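Local coordinates for putative isomerase YbhH (Escherichia coli, PDB 6OTV), which is probably an isomerase of the PrpF family, related in fold to diaminopimelate epimerase, though its substrate has not been established, at residues 32-46 and 77-89. Numbering follows the deposited sequence. Where two conformers were deposited one is given.
With PO4 (phosphate ion), chain J; ACT (acetate ion), chain G.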
ATOM      1  N   ASP A  32       0.953 -27.290  11.930  1.00 41.79           N
ATOM      2  CA  ASP A  32       2.223 -27.788  11.411  1.00 40.76           C
ATOM      3  C   ASP A  32       2.186 -29.296  11.200  1.00 34.83           C
ATOM      4  O   ASP A  32       2.758 -29.805  10.229  1.00 32.94           O
ATOM      5  CB  ASP A  32       3.361 -27.406  12.356  1.00 45.73           C
ATOM      6  CG  ASP A  32       3.729 -25.939  12.255  1.00 50.66           C
ATOM      7  OD1 ASP A  32       3.137 -25.232  11.412  1.00 53.68           O
ATOM      8  OD2 ASP A  32       4.612 -25.495  13.019  1.00 54.84           O
ATOM      9  N   LYS A  33       1.525 -30.032  12.098  1.00 32.59           N
ATOM     10  CA  LYS A  33       1.385 -31.472  11.901  1.00 40.38           C
ATOM     11  C   LYS A  33       0.648 -31.780  10.603  1.00 37.77           C
ATOM     12  O   LYS A  33       1.008 -32.715   9.879  1.00 37.69           O
ATOM     13  CB  LYS A  33       0.660 -32.104  13.090  1.00 48.48           C
ATOM     14  CG  LYS A  33       1.539 -32.350  14.306  1.00 59.20           C
ATOM     15  CD  LYS A  33       0.807 -33.191  15.343  1.00 69.88           C
ATOM     16  CE  LYS A  33       1.725 -33.597  16.488  1.00 78.83           C
ATOM     17  NZ  LYS A  33       2.248 -32.419  17.234  1.00 83.85           N
ATOM     18  N   ILE A  34      -0.383 -30.996  10.287  1.00 33.14           N
ATOM     19  CA  ILE A  34      -1.117 -31.205   9.044  1.00 32.69           C
ATOM     20  C   ILE A  34      -0.223 -30.927   7.844  1.00 36.09           C
ATOM     21  O   ILE A  34      -0.228 -31.681   6.863  1.00 32.02           O
ATOM     22  CB  ILE A  34      -2.386 -30.336   9.034  1.00 36.74           C
ATOM     23  CG1 ILE A  34      -3.367 -30.842  10.093  1.00 36.25           C
ATOM     24  CG2 ILE A  34      -3.026 -30.320   7.651  1.00 31.74           C
ATOM     25  CD1 ILE A  34      -4.567 -29.960  10.288  1.00 30.93           C
ATOM     26  N   LEU A  35       0.571 -29.853   7.906  1.00 27.74           N
ATOM     27  CA  LEU A  35       1.453 -29.523   6.793  1.00 31.22           C
ATOM     28  C   LEU A  35       2.476 -30.626   6.553  1.00 32.12           C
ATOM     29  O   LEU A  35       2.779 -30.961   5.402  1.00 31.58           O
ATOM     30  CB  LEU A  35       2.152 -28.187   7.052  1.00 33.60           C
ATOM     31  CG  LEU A  35       1.244 -26.968   7.229  1.00 35.02           C
ATOM     32  CD1 LEU A  35       2.066 -25.685   7.282  1.00 28.92           C
ATOM     33  CD2 LEU A  35       0.212 -26.902   6.114  1.00 30.01           C
ATOM     34  N   MET A  36       3.020 -31.202   7.630  1.00 31.13           N
ATOM     35  CA  MET A  36       3.949 -32.316   7.477  1.00 35.40           C
ATOM     36  C   MET A  36       3.263 -33.514   6.837  1.00 34.03           C
ATOM     37  O   MET A  36       3.837 -34.175   5.963  1.00 31.68           O
ATOM     38  CB  MET A  36       4.543 -32.704   8.832  1.00 31.04           C
ATOM     39  CG  MET A  36       5.334 -31.602   9.520  1.00 38.91           C
ATOM     40  SD  MET A  36       5.840 -32.089  11.185  1.00 51.57           S
ATOM     41  CE  MET A  36       6.288 -30.509  11.895  1.00 60.03           C
ATOM     42  N   ALA A  37       2.027 -33.805   7.258  1.00 30.71           N
ATOM     43  CA  ALA A  37       1.303 -34.943   6.704  1.00 30.44           C
ATOM     44  C   ALA A  37       0.941 -34.728   5.241  1.00 31.73           C
ATOM     45  O   ALA A  37       0.845 -35.698   4.480  1.00 35.03           O
ATOM     46  CB  ALA A  37       0.043 -35.217   7.525  1.00 28.22           C
ATOM     47  N   ILE A  38       0.728 -33.476   4.828  1.00 26.24           N
ATOM     48  CA  ILE A  38       0.426 -33.214   3.425  1.00 29.65           C
ATOM     49  C   ILE A  38       1.641 -33.510   2.557  1.00 28.75           C
ATOM     50  O   ILE A  38       1.528 -34.138   1.497  1.00 32.88           O
ATOM     51  CB  ILE A  38      -0.066 -31.766   3.236  1.00 29.77           C
ATOM     52  CG1 ILE A  38      -1.417 -31.561   3.924  1.00 29.03           C
ATOM     53  CG2 ILE A  38      -0.187 -31.430   1.758  1.00 24.68           C
ATOM     54  CD1 ILE A  38      -1.949 -30.146   3.798  1.00 25.81           C
ATOM     55  N   MET A  39       2.825 -33.085   3.001  1.00 25.22           N
ATOM     56  CA  MET A  39       4.039 -33.220   2.207  1.00 24.97           C
ATOM     57  C   MET A  39       4.703 -34.580   2.344  1.00 35.53           C
ATOM     58  O   MET A  39       5.473 -34.965   1.458  1.00 39.50           O
ATOM     59  CB  MET A  39       5.047 -32.145   2.604  1.00 29.63           C
ATOM     60  CG  MET A  39       4.563 -30.762   2.315  1.00 44.46           C
ATOM     61  SD  MET A  39       4.134 -30.637   0.577  1.00 52.60           S
ATOM     62  CE  MET A  39       2.738 -29.600   0.750  1.00 24.07           C
ATOM     63  N   GLY A  40       4.439 -35.305   3.424  1.00 31.56           N
ATOM     64  CA  GLY A  40       5.186 -36.516   3.687  1.00 32.53           C
ATOM     65  C   GLY A  40       6.516 -36.245   4.351  1.00 32.69           C
ATOM     66  O   GLY A  40       7.496 -36.953   4.082  1.00 34.31           O
ATOM     67  N   SER A  41       6.577 -35.225   5.204  1.00 33.56           N
ATOM     68  CA  SER A  41       7.804 -34.888   5.913  1.00 28.98           C
ATOM     69  C   SER A  41       8.306 -36.070   6.733  1.00 32.74           C
ATOM     70  O   SER A  41       7.525 -36.798   7.351  1.00 35.80           O
ATOM     71  CB  SER A  41       7.563 -33.685   6.824  1.00 28.69           C
ATOM     72  OG  SER A  41       8.722 -33.367   7.574  1.00 38.93           O
ATOM     73  N   GLY A  42       9.625 -36.259   6.734  1.00 39.93           N
ATOM     74  CA  GLY A  42      10.270 -37.306   7.503  1.00 34.74           C
ATOM     75  C   GLY A  42      10.856 -38.430   6.677  1.00 34.01           C
ATOM     76  O   GLY A  42      11.492 -39.322   7.247  1.00 44.25           O
ATOM     77  N   ASN A  43      10.659 -38.427   5.365  1.00 40.62           N
ATOM     78  CA  ASN A  43      11.201 -39.444   4.476  1.00 36.08           C
ATOM     79  C   ASN A  43      11.971 -38.748   3.365  1.00 36.91           C
ATOM     80  O   ASN A  43      11.523 -37.722   2.844  1.00 34.11           O
ATOM     81  CB  ASN A  43      10.079 -40.322   3.902  1.00 31.39           C
ATOM     82  CG  ASN A  43      10.581 -41.322   2.881  1.00 36.76           C
ATOM     83  OD1 ASN A  43      10.575 -41.054   1.680  1.00 33.76           O
ATOM     84  ND2 ASN A  43      11.013 -42.489   3.355  1.00 32.76           N
ATOM     85  N   ASP A  44      13.135 -39.311   3.016  0.65 36.04           N
ATOM     86  CA  ASP A  44      14.015 -38.674   2.038  0.65 37.22           C
ATOM     87  C   ASP A  44      13.302 -38.414   0.718  0.65 35.22           C
ATOM     88  O   ASP A  44      13.588 -37.417   0.045  0.65 35.99           O
ATOM     89  CB  ASP A  44      15.258 -39.536   1.802  0.65 39.34           C
ATOM     90  CG  ASP A  44      16.219 -39.518   2.979  0.65 43.53           C
ATOM     91  OD1 ASP A  44      15.944 -38.806   3.968  0.65 41.43           O
ATOM     92  OD2 ASP A  44      17.251 -40.220   2.912  0.65 49.11           O
ATOM     93  N   LEU A  45      12.378 -39.287   0.331  1.00 33.32           N
ATOM     94  CA  LEU A  45      11.612 -39.112  -0.894  1.00 30.34           C
ATOM     95  C   LEU A  45      10.229 -38.532  -0.637  1.00 31.21           C
ATOM     96  O   LEU A  45       9.501 -38.256  -1.597  1.00 26.90           O
ATOM     97  CB  LEU A  45      11.482 -40.445  -1.638  1.00 29.98           C
ATOM     98  CG  LEU A  45      12.796 -41.086  -2.090  1.00 43.18           C
ATOM     99  CD1 LEU A  45      12.533 -42.394  -2.817  1.00 39.48           C
ATOM    100  CD2 LEU A  45      13.591 -40.129  -2.969  1.00 42.56           C
ATOM    101  N   GLU A  46       9.868 -38.316   0.630  1.00 32.50           N
ATOM    102  CA  GLU A  46       8.505 -37.959   1.025  1.00 30.11           C
ATOM    103  C   GLU A  46       7.507 -38.927   0.394  1.00 33.80           C
ATOM    104  O   GLU A  46       6.532 -38.541  -0.258  1.00 31.80           O
ATOM    105  CB  GLU A  46       8.200 -36.499   0.681  1.00 29.13           C
ATOM    106  CG  GLU A  46       9.011 -35.530   1.543  1.00 33.27           C
ATOM    107  CD  GLU A  46       8.808 -34.068   1.191  1.00 34.07           C
ATOM    108  OE1 GLU A  46       8.836 -33.723  -0.011  1.00 33.79           O
ATOM    109  OE2 GLU A  46       8.633 -33.258   2.126  1.00 33.33           O
ATOM    110  N   PHE A  77       3.962 -18.317   4.087  1.00 26.08           N
ATOM    111  CA  PHE A  77       4.809 -19.361   3.535  1.00 29.48           C
ATOM    112  C   PHE A  77       5.309 -20.277   4.643  1.00 32.29           C
ATOM    113  O   PHE A  77       5.583 -19.826   5.759  1.00 31.59           O
ATOM    114  CB  PHE A  77       6.003 -18.772   2.780  1.00 25.74           C
ATOM    115  CG  PHE A  77       7.012 -19.802   2.365  1.00 29.18           C
ATOM    116  CD1 PHE A  77       6.734 -20.682   1.330  1.00 30.79           C
ATOM    117  CD2 PHE A  77       8.225 -19.911   3.025  1.00 34.65           C
ATOM    118  CE1 PHE A  77       7.655 -21.645   0.947  1.00 33.39           C
ATOM    119  CE2 PHE A  77       9.152 -20.872   2.648  1.00 33.53           C
ATOM    120  CZ  PHE A  77       8.867 -21.739   1.607  1.00 26.11           C
ATOM    121  N   ALA A  78       5.430 -21.564   4.324  1.00 25.90           N
ATOM    122  CA  ALA A  78       5.987 -22.546   5.243  1.00 33.50           C
ATOM    123  C   ALA A  78       6.885 -23.497   4.469  1.00 34.51           C
ATOM    124  O   ALA A  78       6.506 -23.983   3.398  1.00 37.01           O
ATOM    125  CB  ALA A  78       4.883 -23.328   5.966  1.00 26.48           C
ATOM    126  N   GLN A  79       8.074 -23.752   5.007  1.00 34.72           N
ATOM    127  CA  GLN A  79       8.989 -24.751   4.471  1.00 29.04           C
ATOM    128  C   GLN A  79       8.809 -26.038   5.265  1.00 36.40           C
ATOM    129  O   GLN A  79       8.999 -26.051   6.487  1.00 32.81           O
ATOM    130  CB  GLN A  79      10.438 -24.264   4.549  1.00 27.09           C
ATOM    131  CG  GLN A  79      11.466 -25.216   3.941  1.00 27.24           C
ATOM    132  CD  GLN A  79      11.440 -25.225   2.422  1.00 33.26           C
ATOM    133  OE1 GLN A  79      11.320 -24.178   1.785  1.00 35.88           O
ATOM    134  NE2 GLN A  79      11.549 -26.410   1.833  1.00 34.85           N
ATOM    135  N   VAL A  80       8.428 -27.111   4.583  1.00 26.38           N
ATOM    136  CA  VAL A  80       8.229 -28.408   5.221  1.00 28.74           C
ATOM    137  C   VAL A  80       9.507 -29.207   5.019  1.00 30.99           C
ATOM    138  O   VAL A  80       9.832 -29.604   3.895  1.00 27.84           O
ATOM    139  CB  VAL A  80       7.003 -29.140   4.659  1.00 34.28           C
ATOM    140  CG1 VAL A  80       6.825 -30.485   5.343  1.00 29.33           C
ATOM    141  CG2 VAL A  80       5.754 -28.287   4.840  1.00 27.97           C
ATOM    142  N   ILE A  81      10.239 -29.427   6.114  1.00 31.87           N
ATOM    143  CA  ILE A  81      11.529 -30.096   6.029  1.00 29.75           C
ATOM    144  C   ILE A  81      11.336 -31.529   5.540  1.00 36.95           C
ATOM    145  O   ILE A  81      10.327 -32.184   5.834  1.00 32.11           O
ATOM    146  CB  ILE A  81      12.234 -30.052   7.396  1.00 39.42           C
ATOM    147  CG1 ILE A  81      12.275 -28.613   7.911  1.00 44.72           C
ATOM    148  CG2 ILE A  81      13.643 -30.603   7.298  1.00 29.92           C
ATOM    149  CD1 ILE A  81      12.981 -27.647   6.964  1.00 36.41           C
ATOM    150  N   VAL A  82      12.306 -32.014   4.767  1.00 35.95           N
ATOM    151  CA  VAL A  82      12.196 -33.328   4.140  1.00 37.60           C
ATOM    152  C   VAL A  82      12.700 -34.439   5.055  1.00 38.99           C
ATOM    153  O   VAL A  82      11.974 -35.397   5.340  1.00 38.26           O
ATOM    154  CB  VAL A  82      12.955 -33.352   2.797  1.00 33.08           C
ATOM    155  CG1 VAL A  82      12.980 -34.767   2.234  1.00 30.34           C
ATOM    156  CG2 VAL A  82      12.319 -32.388   1.805  1.00 27.18           C
ATOM    157  N   HIS A  83      13.937 -34.330   5.540  0.50 36.90           N
ATOM    158  CA  HIS A  83      14.567 -35.432   6.259  0.50 39.79           C
ATOM    159  C   HIS A  83      14.178 -35.500   7.732  0.50 41.43           C
ATOM    160  O   HIS A  83      14.582 -36.447   8.414  0.50 42.97           O
ATOM    161  CB  HIS A  83      16.089 -35.341   6.114  0.50 37.37           C
ATOM    162  CG  HIS A  83      16.557 -35.386   4.690  0.50 41.21           C
ATOM    163  ND1 HIS A  83      16.476 -36.523   3.916  0.50 41.99           N
ATOM    164  CD2 HIS A  83      17.097 -34.429   3.898  0.50 43.19           C
ATOM    165  CE1 HIS A  83      16.950 -36.267   2.709  0.50 41.39           C
ATOM    166  NE2 HIS A  83      17.333 -35.004   2.672  0.50 42.22           N
ATOM    167  N   GLU A  84      13.410 -34.538   8.236  1.00 43.29           N
ATOM    168  CA  GLU A  84      12.854 -34.625   9.580  1.00 46.69           C
ATOM    169  C   GLU A  84      11.536 -33.867   9.629  1.00 43.64           C
ATOM    170  O   GLU A  84      11.278 -32.970   8.823  1.00 37.00           O
ATOM    171  CB  GLU A  84      13.823 -34.088  10.641  1.00 51.60           C
ATOM    172  CG  GLU A  84      14.309 -32.675  10.399  1.00 63.89           C
ATOM    173  CD  GLU A  84      15.328 -32.240  11.431  1.00 77.55           C
ATOM    174  OE1 GLU A  84      15.148 -31.161  12.035  1.00 80.54           O
ATOM    175  OE2 GLU A  84      16.306 -32.988  11.646  1.00 85.91           O
ATOM    176  N   GLN A  85      10.698 -34.247  10.593  1.00 40.96           N
ATOM    177  CA  GLN A  85       9.355 -33.687  10.734  1.00 39.29           C
ATOM    178  C   GLN A  85       9.461 -32.325  11.408  1.00 40.69           C
ATOM    179  O   GLN A  85       9.370 -32.195  12.628  1.00 46.03           O
ATOM    180  CB  GLN A  85       8.458 -34.640  11.515  1.00 38.18           C
ATOM    181  CG  GLN A  85       8.206 -35.966  10.799  1.00 37.03           C
ATOM    182  CD  GLN A  85       7.251 -36.871  11.554  1.00 41.29           C
ATOM    183  OE1 GLN A  85       7.554 -37.334  12.652  1.00 47.99           O
ATOM    184  NE2 GLN A  85       6.087 -37.122  10.968  1.00 45.61           N
ATOM    185  N   ARG A  86       9.653 -31.292  10.590  1.00 39.77           N
ATOM    186  CA  ARG A  86       9.786 -29.930  11.079  1.00 40.35           C
ATOM    187  C   ARG A  86       9.175 -28.986  10.054  1.00 36.69           C
ATOM    188  O   ARG A  86       9.140 -29.285   8.857  1.00 34.78           O
ATOM    189  CB  ARG A  86      11.256 -29.567  11.342  1.00 38.80           C
ATOM    190  CG  ARG A  86      11.449 -28.342  12.227  1.00 45.80           C
ATOM    191  CD  ARG A  86      12.921 -28.081  12.549  1.00 46.54           C
ATOM    192  NE  ARG A  86      13.610 -27.353  11.487  1.00 53.94           N
ATOM    193  CZ  ARG A  86      14.513 -27.892  10.673  1.00 52.96           C
ATOM    194  NH1 ARG A  86      14.843 -29.168  10.803  1.00 51.42           N
ATOM    195  NH2 ARG A  86      15.090 -27.153   9.734  1.00 48.81           N
ATOM    196  N   VAL A  87       8.683 -27.848  10.534  1.00 39.98           N
ATOM    197  CA  VAL A  87       8.148 -26.792   9.682  1.00 40.60           C
ATOM    198  C   VAL A  87       8.886 -25.501  10.005  1.00 39.42           C
ATOM    199  O   VAL A  87       9.073 -25.164  11.179  1.00 41.91           O
ATOM    200  CB  VAL A  87       6.629 -26.618   9.869  1.00 38.04           C
ATOM    201  CG1 VAL A  87       6.125 -25.429   9.062  1.00 39.87           C
ATOM    202  CG2 VAL A  87       5.896 -27.886   9.457  1.00 34.82           C
ATOM    203  N   ASP A  88       9.306 -24.786   8.964  1.00 36.92           N
ATOM    204  CA  ASP A  88       9.993 -23.508   9.097  1.00 36.95           C
ATOM    205  C   ASP A  88       9.201 -22.443   8.353  1.00 38.88           C
ATOM    206  O   ASP A  88       8.912 -22.597   7.162  1.00 43.48           O
ATOM    207  CB  ASP A  88      11.421 -23.596   8.548  1.00 41.24           C
ATOM    208  CG  ASP A  88      12.209 -22.308   8.740  1.00 54.62           C
ATOM    209  OD1 ASP A  88      11.728 -21.392   9.443  1.00 56.46           O
ATOM    210  OD2 ASP A  88      13.320 -22.216   8.178  1.00 63.81           O
ATOM    211  N   THR A  89       8.857 -21.363   9.056  1.00 36.60           N
ATOM    212  CA  THR A  89       8.070 -20.271   8.492  1.00 35.59           C
ATOM    213  C   THR A  89       8.839 -18.952   8.507  1.00 39.27           C
ATOM    214  O   THR A  89       8.237 -17.876   8.536  1.00 47.64           O
ATOM    215  CB  THR A  89       6.745 -20.121   9.240  1.00 43.37           C
ATOM    216  OG1 THR A  89       7.002 -19.871  10.627  1.00 46.14           O
ATOM    217  CG2 THR A  89       5.907 -21.388   9.103  1.00 42.34           C
TER
HETATM  218  P   PO4 J 408      15.706 -30.735   4.036  1.00 72.50           P
HETATM  219  O1  PO4 J 408      15.464 -32.084   4.668  1.00 71.16           O
HETATM  220  O2  PO4 J 408      16.424 -30.919   2.720  1.00 65.37           O
HETATM  221  O3  PO4 J 408      14.382 -30.047   3.800  1.00 67.85           O
HETATM  222  O4  PO4 J 408      16.547 -29.897   4.970  1.00 81.43           O
HETATM  223  C   ACT G 405      11.879 -44.960   0.523  1.00 65.86           C
HETATM  224  O   ACT G 405      12.390 -45.678   1.422  1.00 81.16           O
HETATM  225  OXT ACT G 405      11.867 -43.705   0.428  1.00 72.69           O
HETATM  226  CH3 ACT G 405      11.173 -45.749  -0.620  1.00 53.06           C
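Met36 lies along the returning arm of the 77-89 hairpin, over Gln85 to Val87, and two of its atoms share the contact: CE sits 3.6 Å from Val87 CG2 and equally close to the backbone of Gln85 and Arg86, while SD rests against Gln85. The chain is extended beyond CG, which carries SD over Gln85, whose side chain it crosses at about a right angle. One helical turn back, Asp32 lays its carboxylate against CB and CG1 of Val87, a van der Waals contact with OD1 3.8 Å from CG1. Deeper in, Leu35 reaches Ala78 with CD1, while Met39 crosses Val80 nearly perpendicularly; its CB meets Val80 CG1 at 3.7 Å and its CG meets CG2, then bends at chi2 and chi3 turn the end away, and the side chain also touches Ala17. Val60 of strand 59-65 also touches Leu35, Met39 and Val80.

Beyond the helix, whose end is marked by Gly40 with positive phi, contacts become polar. A chi1 of 177° swings Ser41 OG away from its own N and onto Ile81 O, to which it donates at 2.6 Å, the donor tilted 24° from the carbonyl plane. Gly42 N adds a bond to Val82 O (2.9 Å). Val82 packs CG1 against the carbonyl oxygens of Asn43 and Asp44 and CG2 against the Glu46 carboxylate, which is held by Ser58 and Gly53. The ring of His83 offers ND1 to Asp44 OD1, but the modelled separation is implausibly short and both residues have alternate conformers, so this contact is doubtful. On the hairpin, Val82 N and His83 N bind a phosphate ion, probably from the crystallisation liquor.

Helix 32-39 thus crosses strand 77-80 at -58°, packed on an antiparallel beta hairpin with its following loop tied to the hairpin turn, within the diaminopimelate epimerase-like fold of the PrpF family.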